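Local coordinates for protein p450 cytochrome, putative (PDB 6Y01) that probably binds the molybdenum cofactor (Moco) on a Rossmann-type fold and serves as its carrier in a phototrophic bacterium, at residues P134-N139 / E167-I172. Numbering follows the deposited sequence.
Sequences PVILLN and ELIKSI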
loop_
_atom_site.group_PDB
_atom_site.type_symbol
_atom_site.label_atom_id
_atom_site.label_comp_id
_atom_site.label_asym_id
_atom_site.label_seq_id
_atom_site.Cartn_x
_atom_site.Cartn_y
_atom_site.Cartn_z
ATOM N N PRO D 134 -19.493 7.679 5.573
ATOM C CA PRO D 134 -20.887 7.488 5.194
ATOM C C PRO D 134 -20.998 6.586 3.967
ATOM O O PRO D 134 -20.257 6.783 2.969
ATOM C CB PRO D 134 -21.393 8.904 4.850
ATOM C CG PRO D 134 -20.396 9.809 5.459
ATOM C CD PRO D 134 -19.059 9.069 5.448
ATOM N N VAL D 135 -21.908 5.621 4.054
ATOM C CA VAL D 135 -22.113 4.628 2.993
ATOM C C VAL D 135 -23.582 4.580 2.644
ATOM O O VAL D 135 -24.415 4.460 3.533
ATOM C CB VAL D 135 -21.614 3.235 3.368
ATOM C CG1 VAL D 135 -21.975 2.224 2.288
ATOM C CG2 VAL D 135 -20.130 3.244 3.634
ATOM N N ILE D 136 -23.847 4.638 1.329
ATOM C CA ILE D 136 -25.201 4.462 0.792
ATOM C C ILE D 136 -25.218 3.199 -0.040
ATOM O O ILE D 136 -24.406 3.065 -0.975
ATOM C CB ILE D 136 -25.626 5.670 -0.044
ATOM C CG1 ILE D 136 -25.572 6.954 0.775
ATOM C CG2 ILE D 136 -26.990 5.427 -0.642
ATOM C CD1 ILE D 136 -25.742 8.217 -0.061
ATOM N N LEU D 137 -26.147 2.299 0.260
ATOM C CA LEU D 137 -26.352 1.088 -0.550
ATOM C C LEU D 137 -27.502 1.322 -1.519
ATOM O O LEU D 137 -28.591 1.680 -1.109
ATOM C CB LEU D 137 -26.653 -0.098 0.365
ATOM C CG LEU D 137 -25.614 -0.350 1.466
ATOM C CD1 LEU D 137 -26.060 -1.549 2.320
ATOM C CD2 LEU D 137 -24.255 -0.595 0.886
ATOM N N LEU D 138 -27.232 1.041 -2.772
ATOM C CA LEU D 138 -28.252 1.088 -3.856
ATOM C C LEU D 138 -28.235 -0.273 -4.546
ATOM O O LEU D 138 -27.433 -0.505 -5.469
ATOM C CB LEU D 138 -27.945 2.270 -4.783
ATOM C CG LEU D 138 -28.955 2.450 -5.894
ATOM C CD1 LEU D 138 -30.283 2.950 -5.386
ATOM C CD2 LEU D 138 -28.388 3.441 -6.875
ATOM N N ASN D 139 -29.007 -1.213 -3.995
ATOM C CA ASN D 139 -28.977 -2.594 -4.491
ATOM C C ASN D 139 -30.237 -3.315 -4.076
ATOM O O ASN D 139 -31.031 -2.760 -3.300
ATOM C CB ASN D 139 -27.737 -3.361 -4.024
ATOM C CG ASN D 139 -27.684 -3.631 -2.545
ATOM O OD1 ASN D 139 -28.672 -4.066 -1.941
ATOM N ND2 ASN D 139 -26.545 -3.301 -1.976
ATOM N N GLU D 167 -30.110 13.040 -2.643
ATOM C CA GLU D 167 -30.803 13.640 -1.480
ATOM C C GLU D 167 -30.055 13.274 -0.187
ATOM O O GLU D 167 -29.800 14.165 0.656
ATOM C CB GLU D 167 -32.245 13.153 -1.366
ATOM N N LEU D 168 -29.661 12.000 -0.067
ATOM C CA LEU D 168 -28.975 11.532 1.153
ATOM C C LEU D 168 -27.624 12.224 1.265
ATOM O O LEU D 168 -27.272 12.671 2.346
ATOM C CB LEU D 168 -28.836 10.012 1.142
ATOM C CG LEU D 168 -30.129 9.232 1.346
ATOM C CD1 LEU D 168 -29.908 7.761 1.038
ATOM C CD2 LEU D 168 -30.624 9.390 2.780
ATOM N N ILE D 169 -26.878 12.297 0.170
ATOM C CA ILE D 169 -25.569 12.988 0.203
ATOM C C ILE D 169 -25.739 14.417 0.696
ATOM O O ILE D 169 -24.950 14.859 1.515
ATOM C CB ILE D 169 -24.877 12.938 -1.164
ATOM C CG1 ILE D 169 -24.497 11.488 -1.502
ATOM C CG2 ILE D 169 -23.687 13.893 -1.205
ATOM C CD1 ILE D 169 -24.144 11.313 -2.968
ATOM N N LYS D 170 -26.707 15.152 0.154
ATOM C CA LYS D 170 -26.911 16.543 0.583
ATOM C C LYS D 170 -27.148 16.612 2.089
ATOM O O LYS D 170 -26.608 17.501 2.732
ATOM C CB LYS D 170 -28.050 17.169 -0.217
ATOM C CG LYS D 170 -27.664 17.438 -1.654
ATOM C CD LYS D 170 -28.774 17.947 -2.472
ATOM C CE LYS D 170 -28.280 18.231 -3.876
ATOM N NZ LYS D 170 -29.422 18.342 -4.818
ATOM N N SER D 171 -27.937 15.687 2.649
ATOM C CA SER D 171 -28.199 15.695 4.110
ATOM C C SER D 171 -26.915 15.359 4.876
ATOM O O SER D 171 -26.685 15.956 5.962
ATOM C CB SER D 171 -29.345 14.813 4.470
ATOM O OG SER D 171 -29.002 13.472 4.243
ATOM N N ILE D 172 -26.098 14.455 4.346
ATOM C CA ILE D 172 -24.851 14.003 5.015
ATOM C C ILE D 172 -23.827 15.132 5.021
ATOM O O ILE D 172 -23.240 15.426 6.084
ATOM C CB ILE D 172 -24.299 12.739 4.337
ATOM C CG1 ILE D 172 -25.231 11.550 4.620
ATOM C CG2 ILE D 172 -22.862 12.456 4.782
ATOM C CD1 ILE D 172 -25.050 10.388 3.704
#
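Ile136 and Pro134 meet Leu168, Ile169 and Ile172 where the C-terminal helix 162-176 packs against one face of the parallel sheet, near its 157-158 edge, a textbook case of helix-on-sheet packing in a Rossmann-type fold. Strand 135-138 and the helix segment run almost exactly antiparallel (171°), their axes 10.0 Å apart, and no hydrogen bond joins them: the interface is wholly apolar.

Ile136 does most of the work. With CG1 anti to the carbonyl carbon (chi1 -58°) and the chain then extended, its CD1 reaches the helix between two successive residues, 3.8 Å from Leu168 CB and equally 3.8 Å from Ile169 CG1. The Ile136 and Ile169 side chains cross at about a right angle, while Ile136 CG2 meets Leu168 CD1 more loosely at 4.1 Å. One helical turn on, the CG2 branch of Ile172 lies against the Pro134 ring, and Trp157 of the neighbouring strand touches Pro134, Leu168 and Ile172. On the opposite face of the sheet, Val135 packs on helix 119-130.

Within the helix, one carbonyl is shared: Leu168 O accepts hydrogen bonds from the backbone N of Ile172 and from Ser171 OG. The Ser171 OG to Leu168 O bond is 2.7 Å long, its donor 22° out of the carbonyl plane.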